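Long-range contacts in melanin biosynthesis protein TyrA, putative (Shewanella oneidensis, PDB 2IIZ), which binds heme b and, as a member of the dye-decolorizing peroxidase family, probably uses it in peroxidase chemistry: residues H21-M26 and E135-R140; E17-S22 and R108-D113; I205-Q210 and S224-V229. All blocks are in the same frame, centred on the assembly; numbering follows the deposited sequence.

Interaction 1 (H21-M26 and E135-R140); sequences HSVYLM and EERGFR. With EDO (1,2-ethanediol), chain D.
Ser22 and Gly138 face each other as a hydrogen-bonded pair of two antiparallel strands, 21-26 and 135-139, and here the packing is tightest. Gly138 N gives a bond to Ser22 O (2.9 Å), while Ser22 N returns a longer one to Gly138 O. The hydroxyl of Ser22, set between its own backbone N and carbonyl carbon (chi1 65°), lies 3.1 Å from Gly138 CA and donates to Tyr24 OH. A side chain on Gly138 would run into both oxygens, and its absence lets the Tyr24 ring lie across the strand, CE2 3.7 Å from Gly138 N. Two residues on, Tyr24 and Glu136 form the next hydrogen-bonded pair; Tyr24 N reaches Glu136 O (2.9 Å). His106 meets the Tyr24 ring on this same side of the sheet.

In contrast to this buried cluster, the charged residues of 135-140 are partly exposed. The end of Glu136 leads away from strand 21-26 toward Lys185, a long, weak ion pair. On the other face Glu135, extended with CG opposite its backbone N (chi1 169°), runs alongside Leu25, CG to CD2 3.6 Å. Its OE2 is gripped side-on by NE and NH2 of Arg137, the NH2 bond being 3.0 Å, and Val23 CG2 sits under the guanidinium face at 4.1 Å from NE. A water joins His21 ND1 to Gly138 O. Leu251 of the second subunit packs on Leu25 and binds Glu135 OE1 through its backbone N. The pairing joins strand 130-139 to strand 21-29, as in the antiparallel sheets of the ferredoxin-like dimeric alpha/beta-barrel fold of dye-decolorizing peroxidases.

Interaction 2 (E17-S22 and R108-D113); sequences EGNLHS and RCDRYD. With EDO (1,2-ethanediol), chain E; EDO (1,2-ethanediol), chain D.
Glu17 meets Arg108 through its backbone: Arg108 NH2 donates to Glu17 O (2.8 Å) from well above the carbonyl plane, although the oxygen lies close to the guanidinium plane. The same NH2 passes Gly18 CA before the chain reaches Asn19, whose amide divides its two ends. Asn19 OD1 accepts a fairly straight bond from Arg108 NE (3.3 Å), with the amide and guanidinium planes turned 69° apart, and also takes one from Asn61. On its other end, ND2 gives a weak bond to Asp110 OD1, its stronger partner being Ala59 O. A bend at chi3 (67°) turns the Arg108 guanidinium back over the loop, where NH1 is taken by Gln244. Were Arg108 an alanine, Glu17 O, Asn19 OD1 and Gln244 OE1 would each lose a donor, and residues 17-18 would probably be held less firmly.

Leu20 N also binds Asp110 OD1 (3.0 Å), on the anti side of the carboxylate, so one oxygen ties two successive residues. At His21 the strand pairing begins: Cys109 N donates to His21 O, and His21 N makes a weak return bond to Cys109 O. Tyr112 CB lies over one face of the imidazole, 4.0 Å from its centroid, and the tyrosine ring presents its edge to that face in a T-shaped stack, planes at 80°. The His21 ring also meets the His21 ring of the second subunit. Ser22 closes the segment, CB packed 3.4 Å from Arg108 CG.

Across this contact Arg108 and Asp110 are met by neutral backbone and amide groups, not by each other or by another charge, and their charge is probably spread over these dipoles.

Interaction 3 (I205-Q210 and S224-V229); sequences IGRTKQ and SHIKRV. With HEM (protoporphyrin IX containing Fe), chain C.
Gly206, just after helix 198-205, has a positive phi (90°) that suits a residue without a side chain, and the helix end beside it lies against the start of helix 225-228, Ile205 CA 4.8 Å from His225 CA. Ser224 occupies the N-cap position of the second helix, its CB 4.0 Å from Gly206 N and its OG bound to Pro221 O. The apolar link is Ile205 CG2 against Ile226 CG1 (4.3 Å), while Arg207 CG lies alongside the same CG1.

This short helix carries the proximal histidine of a dye-decolorizing peroxidase heme site. His225 NE2 coordinates the heme iron at 2.1 Å; CG opposite the backbone N (chi1 -169°) swings the imidazole down from the first turn of the helix onto the metal. Its ND1 is bonded to Asp285 OD2, a second-shell carboxylate that would restrain the ring's rotation. Ile226 in the helix and Val229 just past its end face the macrocycle: Ile226 CD1 reaches the meso carbon CHA at 3.3 Å, and Val229 CG2 stands 3.5 Å from C2D of the pyrrole ring. Arg207, bent at chi3, brings CD to 3.8 Å from CAA of a propionate arm, while its NE is held by Asn212 OD1.

Overall arrangement
Interactions 1 and 2 are adjoining parts of one sheet, their centres 9 Å apart. Both use strand 21-29 and share His21 and Ser22; strand 130-139 pairs with one side of it and strand 103-109 with the other. They also touch directly, Arg140 N lying 3.1 Å from Leu20 O, a probable hydrogen bond, and both reach the second subunit. Interaction 3 stands apart in the C-terminal half, its centre 26 Å from each of the others, and holds the iron ligand. The heme is about 12 Å from the side chains of Phe139 in interaction 1 and Glu17 in interaction 2, so neither touches the cofactor.

Interaction 1 (H21-M26 and E135-R140)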
loop_
_atom_site.group_PDB
_atom_site.type_symbol
_atom_site.label_atom_id
_atom_site.label_comp_id
_atom_site.label_asym_id
_atom_site.label_seq_id
_atom_site.Cartn_x
_atom_site.Cartn_y
_atom_site.Cartn_z
ATOM N N HIS A 21 1.754 -10.311 1.118
ATOM C CA HIS A 21 1.222 -9.175 0.350
ATOM C C HIS A 21 0.456 -9.628 -0.887
ATOM O O HIS A 21 0.611 -10.744 -1.357
ATOM C CB HIS A 21 2.332 -8.270 -0.141
ATOM C CG HIS A 21 3.209 -7.674 0.926
ATOM N ND1 HIS A 21 2.774 -6.696 1.793
ATOM C CD2 HIS A 21 4.512 -7.893 1.234
ATOM C CE1 HIS A 21 3.766 -6.349 2.599
ATOM N NE2 HIS A 21 4.835 -7.060 2.283
ATOM N N SER A 22 -0.371 -8.729 -1.407
ATOM C CA SER A 22 -1.188 -9.011 -2.577
ATOM C C SER A 22 -1.660 -7.730 -3.261
ATOM O O SER A 22 -1.729 -6.662 -2.639
ATOM C CB SER A 22 -2.433 -9.782 -2.140
ATOM O OG SER A 22 -3.217 -8.943 -1.325
ATOM N N VAL A 23 -2.003 -7.863 -4.546
ATOM C CA VAL A 23 -2.596 -6.770 -5.340
ATOM C C VAL A 23 -3.853 -7.287 -6.049
ATOM O O VAL A 23 -3.891 -8.427 -6.568
ATOM C CB VAL A 23 -1.625 -6.250 -6.367
ATOM C CG1 VAL A 23 -2.208 -5.082 -7.155
ATOM C CG2 VAL A 23 -0.329 -5.811 -5.674
ATOM N N TYR A 24 -4.868 -6.437 -6.054
ATOM C CA TYR A 24 -6.168 -6.777 -6.599
ATOM C C TYR A 24 -6.562 -5.712 -7.641
ATOM O O TYR A 24 -6.720 -4.518 -7.327
ATOM C CB TYR A 24 -7.213 -6.853 -5.480
ATOM C CG TYR A 24 -6.833 -7.697 -4.275
ATOM C CD1 TYR A 24 -6.713 -9.081 -4.369
ATOM C CD2 TYR A 24 -6.602 -7.110 -3.040
ATOM C CE1 TYR A 24 -6.363 -9.855 -3.246
ATOM C CE2 TYR A 24 -6.256 -7.873 -1.922
ATOM C CZ TYR A 24 -6.141 -9.228 -2.033
ATOM O OH TYR A 24 -5.796 -9.951 -0.921
ATOM N N LEU A 25 -6.716 -6.154 -8.883
ATOM C CA LEU A 25 -6.921 -5.254 -10.001
ATOM C C LEU A 25 -8.147 -5.667 -10.756
ATOM O O LEU A 25 -8.267 -6.808 -11.214
ATOM C CB LEU A 25 -5.741 -5.272 -10.953
ATOM C CG LEU A 25 -4.375 -5.006 -10.347
ATOM C CD1 LEU A 25 -3.290 -5.145 -11.423
ATOM C CD2 LEU A 25 -4.342 -3.631 -9.712
HETATM N N MSE A 26 -9.043 -4.695 -10.872
HETATM C CA MSE A 26 -10.323 -4.827 -11.528
HETATM C C MSE A 26 -10.291 -3.977 -12.772
HETATM O O MSE A 26 -10.021 -2.773 -12.682
HETATM C CB MSE A 26 -11.378 -4.321 -10.584
HETATM C CG MSE A 26 -11.443 -5.170 -9.350
HETATM SE SE MSE A 26 -12.088 -6.913 -9.896
HETATM C CE MSE A 26 -12.145 -7.647 -8.092
ATOM N N GLU A 135 -8.045 -0.621 -7.804
ATOM C CA GLU A 135 -6.828 -1.261 -7.349
ATOM C C GLU A 135 -6.802 -1.208 -5.837
ATOM O O GLU A 135 -7.100 -0.166 -5.243
ATOM C CB GLU A 135 -5.594 -0.559 -7.899
ATOM C CG GLU A 135 -4.318 -1.046 -7.215
ATOM C CD GLU A 135 -3.027 -0.572 -7.866
ATOM O OE1 GLU A 135 -3.057 0.421 -8.654
ATOM O OE2 GLU A 135 -1.981 -1.211 -7.567
ATOM N N GLU A 136 -6.451 -2.327 -5.214
ATOM C CA GLU A 136 -6.264 -2.377 -3.758
ATOM C C GLU A 136 -5.080 -3.281 -3.449
ATOM O O GLU A 136 -4.745 -4.159 -4.250
ATOM C CB GLU A 136 -7.518 -2.903 -3.046
ATOM C CG GLU A 136 -8.797 -2.074 -3.259
ATOM C CD GLU A 136 -8.783 -0.704 -2.571
ATOM O OE1 GLU A 136 -7.887 -0.467 -1.738
ATOM O OE2 GLU A 136 -9.680 0.129 -2.868
ATOM N N ARG A 137 -4.459 -3.060 -2.289
ATOM C CA ARG A 137 -3.319 -3.863 -1.838
ATOM C C ARG A 137 -3.634 -4.509 -0.498
ATOM O O ARG A 137 -4.017 -3.830 0.461
ATOM C CB ARG A 137 -2.042 -2.998 -1.772
ATOM C CG ARG A 137 -1.726 -2.391 -3.157
ATOM C CD ARG A 137 -0.244 -2.087 -3.480
ATOM N NE ARG A 137 -0.129 -1.784 -4.916
ATOM C CZ ARG A 137 0.998 -1.538 -5.593
ATOM N NH1 ARG A 137 2.194 -1.547 -4.988
ATOM N NH2 ARG A 137 0.913 -1.279 -6.905
ATOM N N GLY A 138 -3.474 -5.829 -0.460
ATOM C CA GLY A 138 -3.723 -6.638 0.729
ATOM C C GLY A 138 -2.437 -6.861 1.504
ATOM O O GLY A 138 -1.320 -6.788 0.950
ATOM N N PHE A 139 -2.582 -7.134 2.793
ATOM C CA PHE A 139 -1.428 -7.441 3.613
ATOM C C PHE A 139 -1.790 -8.391 4.747
ATOM O O PHE A 139 -2.870 -8.277 5.322
ATOM C CB PHE A 139 -0.841 -6.161 4.169
ATOM C CG PHE A 139 -1.782 -5.389 5.049
ATOM C CD1 PHE A 139 -2.736 -4.546 4.500
ATOM C CD2 PHE A 139 -1.707 -5.500 6.430
ATOM C CE1 PHE A 139 -3.609 -3.824 5.312
ATOM C CE2 PHE A 139 -2.578 -4.773 7.256
ATOM C CZ PHE A 139 -3.526 -3.937 6.691
ATOM N N ARG A 140 -0.889 -9.323 5.048
ATOM C CA ARG A 140 -0.981 -10.118 6.269
ATOM C C ARG A 140 -0.905 -9.214 7.494
ATOM O O ARG A 140 -0.035 -8.354 7.572
ATOM C CB ARG A 140 0.152 -11.131 6.349
ATOM C CG ARG A 140 0.088 -12.018 7.590
ATOM C CD ARG A 140 1.131 -13.127 7.572
ATOM N NE ARG A 140 0.815 -14.153 6.580
ATOM C CZ ARG A 140 1.579 -15.212 6.302
ATOM N NH1 ARG A 140 2.726 -15.406 6.938
ATOM N NH2 ARG A 140 1.194 -16.091 5.376
HETATM C C1 EDO D . 5.212 -16.160 4.511
HETATM O O1 EDO D . 4.455 -17.314 4.858
HETATM C C2 EDO D . 6.616 -16.280 5.092
HETATM O O2 EDO D . 7.500 -15.361 4.435
HETATM O O HOH W 1 0.800 -5.042 0.890
#

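Interaction 2 (E17-S22 and R108-D113)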
loop_
_atom_site.group_PDB
_atom_site.type_symbol
_atom_site.label_atom_id
_atom_site.label_comp_id
_atom_site.label_asym_id
_atom_site.label_seq_id
_atom_site.Cartn_x
_atom_site.Cartn_y
_atom_site.Cartn_z
ATOM N N GLU A 17 -1.014 -21.283 -0.875
ATOM C CA GLU A 17 -0.902 -20.971 0.548
ATOM C C GLU A 17 -0.759 -19.454 0.723
ATOM O O GLU A 17 -0.476 -18.717 -0.235
ATOM C CB GLU A 17 0.299 -21.687 1.177
ATOM C CG GLU A 17 0.198 -23.211 1.224
ATOM C CD GLU A 17 -0.970 -23.708 2.073
ATOM O OE1 GLU A 17 -1.386 -22.964 2.995
ATOM O OE2 GLU A 17 -1.472 -24.840 1.816
ATOM N N GLY A 18 -0.966 -18.990 1.948
ATOM C CA GLY A 18 -0.972 -17.534 2.253
ATOM C C GLY A 18 0.326 -16.821 1.938
ATOM O O GLY A 18 1.362 -17.481 1.819
ATOM N N ASN A 19 0.257 -15.483 1.814
ATOM C CA ASN A 19 1.417 -14.612 1.524
ATOM C C ASN A 19 1.369 -13.325 2.299
ATOM O O ASN A 19 0.304 -12.902 2.745
ATOM C CB ASN A 19 1.475 -14.204 0.041
ATOM C CG ASN A 19 1.748 -15.380 -0.886
ATOM O OD1 ASN A 19 0.854 -16.162 -1.184
ATOM N ND2 ASN A 19 2.973 -15.506 -1.330
ATOM N N LEU A 20 2.525 -12.687 2.449
ATOM C CA LEU A 20 2.580 -11.418 3.164
ATOM C C LEU A 20 1.889 -10.247 2.446
ATOM O O LEU A 20 1.485 -9.286 3.100
ATOM C CB LEU A 20 4.028 -11.025 3.461
ATOM C CG LEU A 20 4.823 -12.022 4.315
ATOM C CD1 LEU A 20 6.308 -11.606 4.484
ATOM C CD2 LEU A 20 4.180 -12.190 5.663
ATOM N N HIS A 21 1.754 -10.311 1.118
ATOM C CA HIS A 21 1.222 -9.175 0.350
ATOM C C HIS A 21 0.456 -9.628 -0.887
ATOM O O HIS A 21 0.611 -10.744 -1.357
ATOM C CB HIS A 21 2.332 -8.270 -0.141
ATOM C CG HIS A 21 3.209 -7.674 0.926
ATOM N ND1 HIS A 21 2.774 -6.696 1.793
ATOM C CD2 HIS A 21 4.512 -7.893 1.234
ATOM C CE1 HIS A 21 3.766 -6.349 2.599
ATOM N NE2 HIS A 21 4.835 -7.060 2.283
ATOM N N SER A 22 -0.371 -8.729 -1.407
ATOM C CA SER A 22 -1.188 -9.011 -2.577
ATOM C C SER A 22 -1.660 -7.730 -3.261
ATOM O O SER A 22 -1.729 -6.662 -2.639
ATOM C CB SER A 22 -2.433 -9.782 -2.140
ATOM O OG SER A 22 -3.217 -8.943 -1.325
ATOM N N ARG A 108 -0.119 -12.205 -5.863
ATOM C CA ARG A 108 0.385 -12.439 -4.500
ATOM C C ARG A 108 1.873 -12.720 -4.400
ATOM O O ARG A 108 2.467 -13.264 -5.325
ATOM C CB ARG A 108 -0.428 -13.550 -3.836
ATOM C CG ARG A 108 -1.436 -12.960 -2.894
ATOM C CD ARG A 108 -2.557 -13.843 -2.610
ATOM N NE ARG A 108 -2.162 -15.015 -1.859
ATOM C CZ ARG A 108 -3.003 -15.794 -1.187
ATOM N NH1 ARG A 108 -4.303 -15.529 -1.142
ATOM N NH2 ARG A 108 -2.530 -16.845 -0.551
ATOM N N CYS A 109 2.464 -12.334 -3.262
ATOM C CA CYS A 109 3.903 -12.491 -3.035
ATOM C C CYS A 109 4.268 -12.081 -1.609
ATOM O O CYS A 109 3.567 -11.268 -0.979
ATOM C CB CYS A 109 4.682 -11.598 -4.016
ATOM S SG CYS A 109 6.451 -11.936 -4.161
ATOM N N ASP A 110 5.365 -12.635 -1.110
ATOM C CA ASP A 110 5.961 -12.211 0.163
ATOM C C ASP A 110 6.827 -10.939 0.024
ATOM O O ASP A 110 7.371 -10.432 1.010
ATOM C CB ASP A 110 6.762 -13.370 0.747
ATOM C CG ASP A 110 5.873 -14.567 1.059
ATOM O OD1 ASP A 110 4.638 -14.384 1.165
ATOM O OD2 ASP A 110 6.389 -15.689 1.195
ATOM N N ARG A 111 6.938 -10.435 -1.203
ATOM C CA ARG A 111 7.653 -9.196 -1.486
ATOM C C ARG A 111 6.698 -8.285 -2.214
ATOM O O ARG A 111 6.028 -8.692 -3.166
ATOM C CB ARG A 111 8.882 -9.442 -2.366
ATOM C CG ARG A 111 10.015 -10.134 -1.647
ATOM C CD ARG A 111 11.261 -10.265 -2.484
ATOM N NE ARG A 111 11.756 -8.967 -2.958
ATOM C CZ ARG A 111 12.957 -8.792 -3.513
ATOM N NH1 ARG A 111 13.789 -9.814 -3.661
ATOM N NH2 ARG A 111 13.342 -7.587 -3.919
ATOM N N TYR A 112 6.654 -7.047 -1.759
ATOM C CA TYR A 112 5.734 -6.032 -2.265
ATOM C C TYR A 112 6.312 -5.363 -3.474
ATOM O O TYR A 112 5.587 -4.964 -4.357
ATOM C CB TYR A 112 5.548 -5.011 -1.157
ATOM C CG TYR A 112 4.640 -3.821 -1.371
ATOM C CD1 TYR A 112 5.083 -2.696 -2.075
ATOM C CD2 TYR A 112 3.348 -3.799 -0.832
ATOM C CE1 TYR A 112 4.253 -1.587 -2.251
ATOM C CE2 TYR A 112 2.498 -2.688 -1.000
ATOM C CZ TYR A 112 2.955 -1.581 -1.711
ATOM O OH TYR A 112 2.141 -0.464 -1.898
ATOM N N ASP A 113 7.631 -5.239 -3.506
ATOM C CA ASP A 113 8.270 -4.560 -4.610
ATOM C C ASP A 113 8.054 -5.349 -5.903
ATOM O O ASP A 113 7.852 -4.778 -6.978
ATOM C CB ASP A 113 9.759 -4.224 -4.312
ATOM C CG ASP A 113 10.636 -5.440 -3.909
ATOM O OD1 ASP A 113 10.164 -6.612 -3.821
ATOM O OD2 ASP A 113 11.861 -5.185 -3.676
HETATM C C1 EDO E . 9.721 -5.879 -0.181
HETATM O O1 EDO E . 9.297 -4.714 -0.915
HETATM C C2 EDO E . 8.699 -6.157 0.928
HETATM O O2 EDO E . 8.789 -7.492 1.465
HETATM C C1 EDO D . 5.212 -16.160 4.511
HETATM O O1 EDO D . 4.455 -17.314 4.858
HETATM C C2 EDO D . 6.616 -16.280 5.092
HETATM O O2 EDO D . 7.500 -15.361 4.435
#

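Interaction 3 (I205-Q210 and S224-V229)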
loop_
_atom_site.group_PDB
_atom_site.type_symbol
_atom_site.label_atom_id
_atom_site.label_comp_id
_atom_site.label_asym_id
_atom_site.label_seq_id
_atom_site.Cartn_x
_atom_site.Cartn_y
_atom_site.Cartn_z
ATOM N N ILE A 205 -17.667 -13.933 16.964
ATOM C CA ILE A 205 -16.949 -14.834 16.067
ATOM C C ILE A 205 -17.177 -16.305 16.388
ATOM O O ILE A 205 -17.276 -17.095 15.467
ATOM C CB ILE A 205 -15.486 -14.454 15.997
ATOM C CG1 ILE A 205 -15.407 -13.183 15.146
ATOM C CG2 ILE A 205 -14.636 -15.598 15.365
ATOM C CD1 ILE A 205 -14.295 -12.335 15.484
ATOM N N GLY A 206 -17.270 -16.662 17.672
ATOM C CA GLY A 206 -17.413 -18.065 18.095
ATOM C C GLY A 206 -16.072 -18.758 18.340
ATOM O O GLY A 206 -15.992 -19.994 18.372
ATOM N N ARG A 207 -15.016 -17.958 18.510
ATOM C CA ARG A 207 -13.707 -18.462 18.921
ATOM C C ARG A 207 -13.083 -17.472 19.903
ATOM O O ARG A 207 -13.437 -16.296 19.880
ATOM C CB ARG A 207 -12.803 -18.633 17.699
ATOM C CG ARG A 207 -13.405 -19.505 16.610
ATOM C CD ARG A 207 -12.499 -19.603 15.421
ATOM N NE ARG A 207 -11.384 -20.496 15.673
ATOM C CZ ARG A 207 -11.349 -21.781 15.329
ATOM N NH1 ARG A 207 -12.369 -22.365 14.710
ATOM N NH2 ARG A 207 -10.275 -22.498 15.613
ATOM N N THR A 208 -12.166 -17.934 20.760
ATOM C CA THR A 208 -11.424 -17.009 21.628
ATOM C C THR A 208 -10.441 -16.234 20.758
ATOM O O THR A 208 -9.971 -16.745 19.751
ATOM C CB THR A 208 -10.676 -17.709 22.779
ATOM O OG1 THR A 208 -9.716 -18.633 22.261
ATOM C CG2 THR A 208 -11.652 -18.447 23.669
ATOM N N LYS A 209 -10.143 -15.002 21.156
ATOM C CA LYS A 209 -9.343 -14.091 20.334
ATOM C C LYS A 209 -7.895 -14.552 20.255
ATOM O O LYS A 209 -7.463 -15.028 19.208
ATOM C CB LYS A 209 -9.438 -12.652 20.867
ATOM C CG LYS A 209 -8.962 -11.575 19.882
ATOM C CD LYS A 209 -9.490 -10.189 20.263
ATOM C CE LYS A 209 -8.933 -9.067 19.360
ATOM N NZ LYS A 209 -9.561 -7.725 19.643
ATOM N N GLN A 210 -7.160 -14.429 21.361
ATOM C CA GLN A 210 -5.720 -14.648 21.354
ATOM C C GLN A 210 -5.329 -16.074 20.986
ATOM O O GLN A 210 -4.627 -16.296 20.019
ATOM C CB GLN A 210 -5.115 -14.282 22.711
ATOM C CG GLN A 210 -3.596 -14.112 22.668
ATOM C CD GLN A 210 -3.132 -13.060 21.641
ATOM O OE1 GLN A 210 -2.131 -13.250 20.962
ATOM N NE2 GLN A 210 -3.868 -11.954 21.535
ATOM N N SER A 224 -23.369 -16.255 15.924
ATOM C CA SER A 224 -21.911 -16.112 15.771
ATOM C C SER A 224 -21.475 -16.438 14.349
ATOM O O SER A 224 -22.065 -17.318 13.715
ATOM C CB SER A 224 -21.172 -17.021 16.751
ATOM O OG SER A 224 -21.491 -18.367 16.503
ATOM N N HIS A 225 -20.449 -15.737 13.859
ATOM C CA HIS A 225 -19.957 -15.931 12.488
ATOM C C HIS A 225 -19.765 -17.400 12.087
ATOM O O HIS A 225 -20.214 -17.802 11.023
ATOM C CB HIS A 225 -18.634 -15.180 12.248
ATOM C CG HIS A 225 -18.230 -15.118 10.810
ATOM N ND1 HIS A 225 -19.130 -14.899 9.790
ATOM C CD2 HIS A 225 -17.019 -15.244 10.221
ATOM C CE1 HIS A 225 -18.490 -14.897 8.634
ATOM N NE2 HIS A 225 -17.205 -15.102 8.866
ATOM N N ILE A 226 -19.102 -18.177 12.941
ATOM C CA ILE A 226 -18.712 -19.581 12.656
ATOM C C ILE A 226 -19.897 -20.559 12.724
ATOM O O ILE A 226 -19.860 -21.650 12.120
ATOM C CB ILE A 226 -17.632 -20.071 13.691
ATOM C CG1 ILE A 226 -16.449 -19.129 13.727
ATOM C CG2 ILE A 226 -17.098 -21.430 13.373
ATOM C CD1 ILE A 226 -15.985 -18.708 12.401
ATOM N N LYS A 227 -20.929 -20.185 13.464
ATOM C CA LYS A 227 -22.123 -21.011 13.558
ATOM C C LYS A 227 -22.884 -20.839 12.260
ATOM O O LYS A 227 -23.449 -21.784 11.730
ATOM C CB LYS A 227 -22.985 -20.579 14.758
ATOM C CG LYS A 227 -24.237 -21.439 15.012
ATOM C CD LYS A 227 -23.898 -22.910 15.154
ATOM C CE LYS A 227 -25.024 -23.678 15.823
ATOM N NZ LYS A 227 -24.657 -25.108 16.090
ATOM N N ARG A 228 -22.865 -19.609 11.755
ATOM C CA ARG A 228 -23.671 -19.201 10.609
ATOM C C ARG A 228 -23.113 -19.692 9.282
ATOM O O ARG A 228 -23.863 -19.991 8.358
ATOM C CB ARG A 228 -23.749 -17.670 10.569
ATOM C CG ARG A 228 -24.541 -17.024 11.713
ATOM C CD ARG A 228 -26.025 -17.081 11.473
ATOM N NE ARG A 228 -26.582 -18.360 11.938
ATOM C CZ ARG A 228 -27.218 -19.234 11.176
ATOM N NH1 ARG A 228 -27.408 -19.010 9.891
ATOM N NH2 ARG A 228 -27.665 -20.347 11.705
ATOM N N VAL A 229 -21.801 -19.775 9.187
ATOM C CA VAL A 229 -21.139 -20.154 7.931
ATOM C C VAL A 229 -20.552 -21.577 7.921
ATOM O O VAL A 229 -19.858 -21.952 6.971
ATOM C CB VAL A 229 -19.983 -19.175 7.581
ATOM C CG1 VAL A 229 -20.488 -17.748 7.458
ATOM C CG2 VAL A 229 -18.898 -19.268 8.625
HETATM C CHA HEM C . -14.465 -18.439 9.475
HETATM C CHB HEM C . -13.624 -13.698 9.634
HETATM C CHC HEM C . -16.556 -12.984 5.923
HETATM C CHD HEM C . -16.978 -17.731 5.385
HETATM C C1A HEM C . -14.006 -17.208 9.865
HETATM C C2A HEM C . -13.166 -16.953 11.016
HETATM C C3A HEM C . -12.942 -15.627 11.043
HETATM C C4A HEM C . -13.622 -15.031 9.925
HETATM C CMA HEM C . -12.114 -14.835 12.068
HETATM C CAA HEM C . -12.646 -18.028 12.001
HETATM C CBA HEM C . -11.277 -18.593 11.569
HETATM C CGA HEM C . -11.429 -19.590 10.442
HETATM O O1A HEM C . -11.073 -19.265 9.270
HETATM O O2A HEM C . -11.904 -20.729 10.700
HETATM C C1B HEM C . -14.358 -13.104 8.656
HETATM C C2B HEM C . -14.414 -11.677 8.419
HETATM C C3B HEM C . -15.234 -11.480 7.380
HETATM C C4B HEM C . -15.703 -12.774 6.949
HETATM C CMB HEM C . -13.633 -10.644 9.264
HETATM C CAB HEM C . -15.662 -10.171 6.697
HETATM C CBB HEM C . -15.820 -9.056 7.396
HETATM C C1C HEM C . -16.936 -14.212 5.481
HETATM C C2C HEM C . -17.861 -14.430 4.400
HETATM C C3C HEM C . -17.987 -15.750 4.243
HETATM C C4C HEM C . -17.131 -16.386 5.226
HETATM C CMC HEM C . -18.535 -13.281 3.632
HETATM C CAC HEM C . -18.853 -16.523 3.230
HETATM C CBC HEM C . -19.667 -15.950 2.332
HETATM C C1D HEM C . -16.328 -18.362 6.410
HETATM C C2D HEM C . -16.195 -19.790 6.529
HETATM C C3D HEM C . -15.410 -20.012 7.808
HETATM C C4D HEM C . -15.153 -18.693 8.324
HETATM C CMD HEM C . -16.747 -20.856 5.559
HETATM C CAD HEM C . -14.977 -21.345 8.441
HETATM C CBD HEM C . -16.008 -21.712 9.495
HETATM C CGD HEM C . -15.857 -23.136 9.976
HETATM O O1D HEM C . -15.369 -23.325 11.133
HETATM O O2D HEM C . -16.226 -24.061 9.206
HETATM N NA HEM C . -14.272 -16.016 9.215
HETATM N NB HEM C . -15.156 -13.753 7.738
HETATM N NC HEM C . -16.495 -15.418 5.973
HETATM N ND HEM C . -15.705 -17.748 7.479
HETATM FE FE HEM C . -15.557 -15.698 7.739
#